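PDB 2E7Z: acetylene hydratase from Pelobacter acetylenicus, which catalyses the hydration of acetylene to acetaldehyde, using a tungsten-bis(molybdopterin guanine dinucleotide) cofactor and a [4Fe-4S] cluster. Local coordinates for residues Q338-L343 against G385-N390; K349-T354 against F359-G364. All coordinates share one frame; numbering follows the deposited sequence. Where two conformers were deposited one is given.

Contact 1 of 2, residues Q338-L343 against G385-N390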
ATOM      1  N   GLN A 338      13.854  14.708   3.629  1.00  7.61           N
ATOM      2  CA  GLN A 338      13.401  14.723   2.229  1.00  7.50           C
ATOM      3  C   GLN A 338      13.516  16.093   1.527  1.00  7.80           C
ATOM      4  O   GLN A 338      13.518  16.138   0.308  1.00  8.19           O
ATOM      5  CB  GLN A 338      11.970  14.210   2.119  1.00  7.28           C
ATOM      6  CG  GLN A 338      11.849  12.746   2.471  1.00  7.75           C
ATOM      7  CD  GLN A 338      10.434  12.219   2.415  1.00  7.64           C
ATOM      8  OE1 GLN A 338       9.493  12.959   2.758  1.00  8.14           O
ATOM      9  NE2 GLN A 338      10.250  10.931   2.026  1.00  7.47           N
ATOM     10  N   MET A 339      13.568  17.203   2.285  1.00  8.23           N
ATOM     11  CA  MET A 339      13.821  18.546   1.705  1.00  9.08           C
ATOM     12  C   MET A 339      12.838  18.863   0.607  1.00  8.78           C
ATOM     13  O   MET A 339      13.223  19.379  -0.449  1.00  9.42           O
ATOM     14  CB  MET A 339      15.249  18.623   1.167  1.00  9.94           C
ATOM     15  CG  MET A 339      16.258  18.716   2.261  1.00 10.55           C
ATOM     16  SD  MET A 339      17.966  18.861   1.648  1.00 11.61           S
ATOM     17  CE  MET A 339      17.874  20.293   0.551  1.00 11.78           C
ATOM     18  N   HIS A 340      11.550  18.616   0.872  1.00  8.89           N
ATOM     19  CA  HIS A 340      10.499  19.088  -0.040  1.00  9.35           C
ATOM     20  C   HIS A 340      10.511  20.592  -0.290  1.00 10.30           C
ATOM     21  O   HIS A 340      10.154  21.031  -1.372  1.00 11.31           O
ATOM     22  CB  HIS A 340       9.129  18.672   0.479  1.00  9.20           C
ATOM     23  CG  HIS A 340       8.971  17.189   0.565  1.00  8.75           C
ATOM     24  ND1 HIS A 340       8.850  16.387  -0.550  1.00  9.10           N
ATOM     25  CD2 HIS A 340       8.934  16.364   1.639  1.00  8.92           C
ATOM     26  CE1 HIS A 340       8.742  15.122  -0.164  1.00  8.85           C
ATOM     27  NE2 HIS A 340       8.777  15.078   1.159  1.00  9.23           N
ATOM     28  N   GLU A 341      10.966  21.355   0.684  0.50  9.63           N
ATOM     29  CA  GLU A 341      10.950  22.793   0.436  0.70 12.16           C
ATOM     30  C   GLU A 341      11.939  23.182  -0.651  0.50 11.11           C
ATOM     31  O   GLU A 341      11.679  24.164  -1.366  0.50 11.43           O
ATOM     32  CB  GLU A 341      11.106  23.629   1.708  0.70 12.71           C
ATOM     33  CG  GLU A 341      10.910  25.114   1.463  0.70 14.89           C
ATOM     34  CD  GLU A 341       9.465  25.494   1.200  0.70 17.04           C
ATOM     35  OE1 GLU A 341       8.633  25.292   2.097  0.70 19.68           O
ATOM     36  OE2 GLU A 341       9.170  26.049   0.117  0.70 20.33           O
ATOM     37  N   ALA A 342      13.007  22.411  -0.838  1.00 11.87           N
ATOM     38  CA  ALA A 342      13.993  22.684  -1.854  1.00 11.74           C
ATOM     39  C   ALA A 342      13.497  22.537  -3.280  1.00 11.70           C
ATOM     40  O   ALA A 342      14.080  23.138  -4.173  1.00 12.69           O
ATOM     41  CB  ALA A 342      15.233  21.840  -1.661  1.00 12.59           C
ATOM     42  N   LEU A 343      12.478  21.706  -3.502  1.00 10.62           N
ATOM     43  CA  LEU A 343      11.958  21.532  -4.857  1.00 11.39           C
ATOM     44  C   LEU A 343      11.191  22.795  -5.267  1.00 12.21           C
ATOM     45  O   LEU A 343      10.239  23.190  -4.585  1.00 13.64           O
ATOM     46  CB  LEU A 343      11.007  20.368  -4.910  1.00 10.81           C
ATOM     47  CG  LEU A 343      10.425  19.979  -6.268  1.00 11.59           C
ATOM     48  CD1 LEU A 343      11.524  19.530  -7.220  1.00 13.37           C
ATOM     49  CD2 LEU A 343       9.411  18.889  -6.077  1.00 12.66           C
ATOM     50  N   GLY A 385       3.030   7.838   2.802  1.00  8.65           N
ATOM     51  CA  GLY A 385       3.566   8.064   1.441  1.00  8.65           C
ATOM     52  C   GLY A 385       2.815   9.274   0.947  1.00  9.03           C
ATOM     53  O   GLY A 385       1.592   9.311   1.093  1.00 10.60           O
ATOM     54  N   ALA A 386       3.517  10.289   0.436  1.00  8.54           N
ATOM     55  CA  ALA A 386       2.856  11.552   0.147  1.00  9.27           C
ATOM     56  C   ALA A 386       3.531  12.315  -0.952  1.00  8.81           C
ATOM     57  O   ALA A 386       4.708  12.104  -1.275  1.00  9.13           O
ATOM     58  CB  ALA A 386       2.787  12.432   1.425  1.00  9.49           C
ATOM     59  N   PHE A 387       2.756  13.244  -1.500  1.00  8.56           N
ATOM     60  CA  PHE A 387       3.204  14.177  -2.551  1.00  8.50           C
ATOM     61  C   PHE A 387       3.587  13.326  -3.751  1.00  8.04           C
ATOM     62  O   PHE A 387       4.762  13.174  -4.130  1.00  8.57           O
ATOM     63  CB  PHE A 387       4.328  15.100  -2.069  1.00  8.93           C
ATOM     64  CG  PHE A 387       4.109  15.617  -0.668  1.00  8.81           C
ATOM     65  CD1 PHE A 387       2.947  16.307  -0.351  1.00 10.66           C
ATOM     66  CD2 PHE A 387       5.042  15.426   0.341  1.00 10.50           C
ATOM     67  CE1 PHE A 387       2.705  16.768   0.935  1.00 11.53           C
ATOM     68  CE2 PHE A 387       4.813  15.930   1.646  1.00 12.08           C
ATOM     69  CZ  PHE A 387       3.629  16.594   1.926  1.00 11.25           C
ATOM     70  N   MET A 388       2.567  12.721  -4.334  1.00  7.79           N
ATOM     71  CA  MET A 388       2.780  11.631  -5.283  1.00  7.80           C
ATOM     72  C   MET A 388       2.254  11.934  -6.660  1.00  7.80           C
ATOM     73  O   MET A 388       1.150  12.487  -6.852  1.00  8.71           O
ATOM     74  CB  MET A 388       2.094  10.349  -4.779  1.00  9.35           C
ATOM     75  CG  MET A 388       2.418   9.991  -3.332  1.00  8.62           C
ATOM     76  SD  MET A 388       1.735   8.394  -2.822  1.00 10.53           S
ATOM     77  CE  MET A 388       0.012   8.839  -2.459  1.00 10.63           C
ATOM     78  N   ALA A 389       3.015  11.476  -7.649  1.00  7.87           N
ATOM     79  CA  ALA A 389       2.516  11.465  -9.006  1.00  7.73           C
ATOM     80  C   ALA A 389       1.438  10.408  -9.139  1.00  7.59           C
ATOM     81  O   ALA A 389       1.540   9.315  -8.580  1.00  8.37           O
ATOM     82  CB  ALA A 389       3.666  11.176 -10.000  1.00  8.34           C
ATOM     83  N   ASN A 390       0.430  10.691  -9.945  1.00  7.70           N
ATOM     84  CA  ASN A 390      -0.624   9.744 -10.218  1.00  8.11           C
ATOM     85  C   ASN A 390      -0.037   8.670 -11.153  1.00  7.91           C
ATOM     86  O   ASN A 390       0.556   9.008 -12.170  1.00  7.71           O
ATOM     87  CB  ASN A 390      -1.774  10.435 -10.935  1.00  7.74           C
ATOM     88  CG  ASN A 390      -2.892   9.491 -11.291  1.00  8.42           C
ATOM     89  OD1 ASN A 390      -2.968   9.062 -12.429  1.00  9.63           O
ATOM     90  ND2 ASN A 390      -3.779   9.175 -10.324  1.00  8.56           N
TER
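H340 and F387 meet as a T-shaped aromatic pair, and this one pair carries nearly the whole contact between Q338-L343 and G385-N390. The phenyl ring brings an edge toward the face of the imidazole, with centroids 5.0 Å apart and planes turned 69° from each other. F387 CD2 does the touching: it stands over the imidazole nearer the rim than the middle and comes within 3.7 Å of H340 CE1. On the same face, the neighbouring F387 CE2 lies toward the NE2-CD2 bond, 4.1 Å from H340 CD2. Both side chains set their CG opposite their own carbonyl carbon (chi1 -62° in H340, -41° in F387), and with both CB atoms directed across the gap the rings bridge backbones whose nearest CA atoms, those of H340 and F387, are 9.1 Å apart. A386 CB sits 3.8 Å above the centre of the phenyl ring, packing one of its faces from within the same segment.

Hydrogen bonds fix the rotation of the imidazole. H340 NE2 donates to Q338 OE1 at 2.7 Å, short but somewhat bent, the donor standing well above the plane of the glutamine carbonyl. On the far side of the ring ND1 pairs with the hydroxyl of Y362. Gripped at both nitrogens, the buried ring is probably kept from flipping, its face held toward F387.

M339, with positive phi, is the first residue after helix 334-337 to leave helical geometry, and the 3-10 turn 340-342 follows. Helix 118-126 lies against H340 through N124, and its R120 binds the backbone carbonyls of A386 and F387; M365 of helix 362-365 touches the phenyl ring. The pair thus joins two loops, one following helix 334-337 and the other leading into helix 391-400.

Contact 2 of 2, residues K349-T354 against F359-G364; sequences KLQLGT and FLTYTG
The amide of Q351 reaches across to the start of helix 362-365, where its OE1 accepts from Y362 N at 2.8 Å. The bond is nearly linear with the glutamine carbonyl, the C=O...N angle being 160°. With CG swung opposite the backbone N (chi1 -169°) and the chain extended beyond it, the amide travels far enough to meet this helical N-H. Its other end, NE2, donates to the carbonyl of P129, so both amide atoms are engaged in a buried setting.

Van der Waals packing follows from the same placement. The amide lies almost parallel to the Y362 ring, their planes 14° apart, and Q351 NE2 approaches Y362 CE2 to 3.6 Å. T361 CB is pressed close to OE1, while T361 CG2 rests on the backbone of G353 and T354, 3.8 Å from T354 N. Replacing Q351 by a leucine would probably leave Y362 N without its acceptor and P129 O without this donor.

Two local motifs face each other here. Q351 to T354 form a type II beta turn, with G353 at its third position, and Q351 O accepts from both T354 N and T354 OG1, the hydroxyl coming in on a lone pair at 2.7 Å. Opposite, T361 is the N-cap of the short helix: its OG1 takes a weak bond from T363 N and is also paired with P358 O.

A water bridges turn and helix, donating to T354 OG1 at 2.8 Å and hydrogen-bonded to T363 OG1 at 2.7 Å. Beside this bridge T354 CG2 packs against T363, 3.8 Å from its OG1. K348 makes a cation-pi contact with the Y362 ring.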
ATOM      1  N   LYS A 349       4.477  22.058  -9.315  1.00 11.73           N
ATOM      2  CA  LYS A 349       3.300  22.200 -10.163  1.00 12.36           C
ATOM      3  C   LYS A 349       3.253  21.227 -11.343  1.00 12.15           C
ATOM      4  O   LYS A 349       2.162  20.875 -11.803  1.00 13.60           O
ATOM      5  CB  LYS A 349       3.158  23.678 -10.625  1.00 13.42           C
ATOM      6  CG  LYS A 349       2.762  24.642  -9.521  1.00 18.57           C
ATOM      7  CD  LYS A 349       2.764  26.106 -10.022  1.00 26.25           C
ATOM      8  CE  LYS A 349       4.112  26.783  -9.761  1.00 30.26           C
ATOM      9  NZ  LYS A 349       4.304  28.083 -10.470  1.00 32.28           N
ATOM     10  N   LEU A 350       4.423  20.758 -11.790  1.00 11.32           N
ATOM     11  CA  LEU A 350       4.502  19.870 -12.950  1.00 11.46           C
ATOM     12  C   LEU A 350       4.182  18.438 -12.583  1.00  9.99           C
ATOM     13  O   LEU A 350       4.007  17.597 -13.474  1.00  9.78           O
ATOM     14  CB  LEU A 350       5.908  19.844 -13.561  1.00 11.41           C
ATOM     15  CG  LEU A 350       6.359  21.084 -14.355  1.00 13.20           C
ATOM     16  CD1 LEU A 350       7.817  20.937 -14.791  1.00 14.79           C
ATOM     17  CD2 LEU A 350       5.459  21.356 -15.543  1.00 16.25           C
ATOM     18  N   GLN A 351       4.154  18.131 -11.287  1.00  8.96           N
ATOM     19  CA  GLN A 351       3.983  16.746 -10.850  1.00  8.41           C
ATOM     20  C   GLN A 351       2.887  16.072 -11.648  1.00  8.33           C
ATOM     21  O   GLN A 351       1.764  16.560 -11.701  1.00  9.03           O
ATOM     22  CB  GLN A 351       3.660  16.707  -9.367  1.00  8.63           C
ATOM     23  CG  GLN A 351       3.739  15.270  -8.782  1.00  8.65           C
ATOM     24  CD  GLN A 351       3.716  15.321  -7.272  1.00  9.56           C
ATOM     25  OE1 GLN A 351       2.859  15.990  -6.684  1.00  9.90           O
ATOM     26  NE2 GLN A 351       4.655  14.650  -6.633  1.00  8.86           N
ATOM     27  N   LEU A 352       3.174  14.898 -12.218  1.00  8.25           N
ATOM     28  CA  LEU A 352       2.170  14.301 -13.079  1.00  8.45           C
ATOM     29  C   LEU A 352       0.976  13.842 -12.286  1.00  8.55           C
ATOM     30  O   LEU A 352       1.112  13.198 -11.251  1.00  9.05           O
ATOM     31  CB  LEU A 352       2.809  13.120 -13.819  1.00  8.36           C
ATOM     32  CG  LEU A 352       3.782  13.617 -14.900  1.00  7.80           C
ATOM     33  CD1 LEU A 352       4.777  12.552 -15.320  1.00  8.64           C
ATOM     34  CD2 LEU A 352       3.038  14.081 -16.123  1.00  9.91           C
ATOM     35  N   GLY A 353      -0.221  14.176 -12.770  1.00  8.39           N
ATOM     36  CA  GLY A 353      -1.431  14.043 -11.975  1.00  9.12           C
ATOM     37  C   GLY A 353      -2.012  15.386 -11.568  1.00  9.33           C
ATOM     38  O   GLY A 353      -3.212  15.481 -11.314  1.00  9.82           O
ATOM     39  N   THR A 354      -1.184  16.421 -11.552  1.00  9.90           N
ATOM     40  CA  THR A 354      -1.691  17.739 -11.170  1.00 10.31           C
ATOM     41  C   THR A 354      -2.840  18.163 -12.087  1.00 11.40           C
ATOM     42  O   THR A 354      -3.778  18.810 -11.619  1.00 11.38           O
ATOM     43  CB  THR A 354      -0.548  18.761 -11.160  1.00 10.63           C
ATOM     44  OG1 THR A 354       0.444  18.343 -10.213  1.00  9.88           O
ATOM     45  CG2 THR A 354      -1.057  20.166 -10.724  1.00 12.11           C
ATOM     46  N   PHE A 359      -5.433  15.735  -6.239  1.00 10.98           N
ATOM     47  CA  PHE A 359      -5.558  15.555  -4.774  1.00 11.19           C
ATOM     48  C   PHE A 359      -4.238  15.134  -4.079  1.00 11.04           C
ATOM     49  O   PHE A 359      -3.767  15.787  -3.161  1.00 11.72           O
ATOM     50  CB  PHE A 359      -6.701  14.587  -4.466  1.00 12.13           C
ATOM     51  CG  PHE A 359      -6.819  14.198  -3.005  1.00 13.38           C
ATOM     52  CD1 PHE A 359      -6.473  15.089  -1.989  1.00 13.71           C
ATOM     53  CD2 PHE A 359      -7.337  12.968  -2.660  1.00 14.83           C
ATOM     54  CE1 PHE A 359      -6.563  14.716  -0.640  1.00 16.54           C
ATOM     55  CE2 PHE A 359      -7.462  12.592  -1.309  1.00 15.87           C
ATOM     56  CZ  PHE A 359      -7.066  13.477  -0.302  1.00 15.46           C
ATOM     57  N   LEU A 360      -3.636  14.038  -4.533  1.00 10.66           N
ATOM     58  CA  LEU A 360      -2.494  13.467  -3.816  1.00 10.10           C
ATOM     59  C   LEU A 360      -1.133  14.076  -4.185  1.00 10.12           C
ATOM     60  O   LEU A 360      -0.085  13.693  -3.631  1.00  9.59           O
ATOM     61  CB  LEU A 360      -2.512  11.942  -3.966  1.00  9.96           C
ATOM     62  CG  LEU A 360      -3.706  11.223  -3.288  1.00 10.23           C
ATOM     63  CD1 LEU A 360      -3.827   9.764  -3.706  1.00  9.99           C
ATOM     64  CD2 LEU A 360      -3.693  11.401  -1.730  1.00 11.70           C
ATOM     65  N   THR A 361      -1.158  15.035  -5.110  1.00  9.92           N
ATOM     66  CA  THR A 361       0.025  15.788  -5.490  1.00  9.83           C
ATOM     67  C   THR A 361       0.371  16.862  -4.477  1.00 10.98           C
ATOM     68  O   THR A 361      -0.439  17.182  -3.601  1.00 11.03           O
ATOM     69  CB  THR A 361      -0.102  16.457  -6.875  1.00 10.29           C
ATOM     70  OG1 THR A 361      -1.041  17.557  -6.771  1.00 10.62           O
ATOM     71  CG2 THR A 361      -0.534  15.457  -7.970  1.00  9.59           C
ATOM     72  N   TYR A 362       1.558  17.442  -4.619  1.00 10.84           N
ATOM     73  CA  TYR A 362       1.883  18.655  -3.843  1.00 11.25           C
ATOM     74  C   TYR A 362       0.769  19.685  -3.908  1.00 12.01           C
ATOM     75  O   TYR A 362       0.431  20.315  -2.885  1.00 12.40           O
ATOM     76  CB  TYR A 362       3.131  19.334  -4.354  1.00 10.94           C
ATOM     77  CG  TYR A 362       4.420  18.620  -4.042  1.00 10.58           C
ATOM     78  CD1 TYR A 362       4.969  18.676  -2.759  1.00 10.04           C
ATOM     79  CD2 TYR A 362       5.117  17.942  -5.045  1.00  9.42           C
ATOM     80  CE1 TYR A 362       6.182  18.049  -2.473  1.00  9.40           C
ATOM     81  CE2 TYR A 362       6.329  17.273  -4.766  1.00  9.65           C
ATOM     82  CZ  TYR A 362       6.853  17.353  -3.484  1.00  9.52           C
ATOM     83  OH  TYR A 362       8.049  16.766  -3.182  1.00  9.93           O
ATOM     84  N   THR A 363       0.222  19.890  -5.100  1.00 12.40           N
ATOM     85  CA  THR A 363      -0.788  20.953  -5.260  1.00 13.01           C
ATOM     86  C   THR A 363      -2.050  20.603  -4.474  1.00 13.42           C
ATOM     87  O   THR A 363      -2.617  21.438  -3.760  1.00 14.19           O
ATOM     88  CB  THR A 363      -1.146  21.146  -6.730  1.00 13.25           C
ATOM     89  OG1 THR A 363      -0.004  21.662  -7.400  1.00 15.09           O
ATOM     90  CG2 THR A 363      -2.348  22.087  -6.901  1.00 14.80           C
ATOM     91  N   GLY A 364      -2.531  19.372  -4.623  1.00 12.78           N
ATOM     92  CA  GLY A 364      -3.745  18.965  -3.916  1.00 13.08           C
ATOM     93  C   GLY A 364      -3.625  18.979  -2.404  1.00 13.24           C
ATOM     94  O   GLY A 364      -4.603  19.238  -1.698  1.00 13.95           O
TER
HETATM   95  O   HOH W   1       1.469  19.488  -7.928  1.00 11.41           O

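Followed from the N terminus, the chain leaves helix 334-337, passes Q338-L343, runs through helix 345-350 into K349-T354 and turns at Q351-T354. Contact 2 closes the first loop, a short one, when F359-G364 folds back at the start of helix 362-365. Helix 369-376 comes next, and G385-N390 then closes the wider loop of contact 1, within which contact 2 lies whole; the two do not cross. Their centres are 10 Å apart and they touch directly: Y362 CE1 packs against F387 CB, and backbone bonds pair L352 with N390 and L360 with M388. Together they tie this connection to helix 118-126 and to the beginning of helix 391-400.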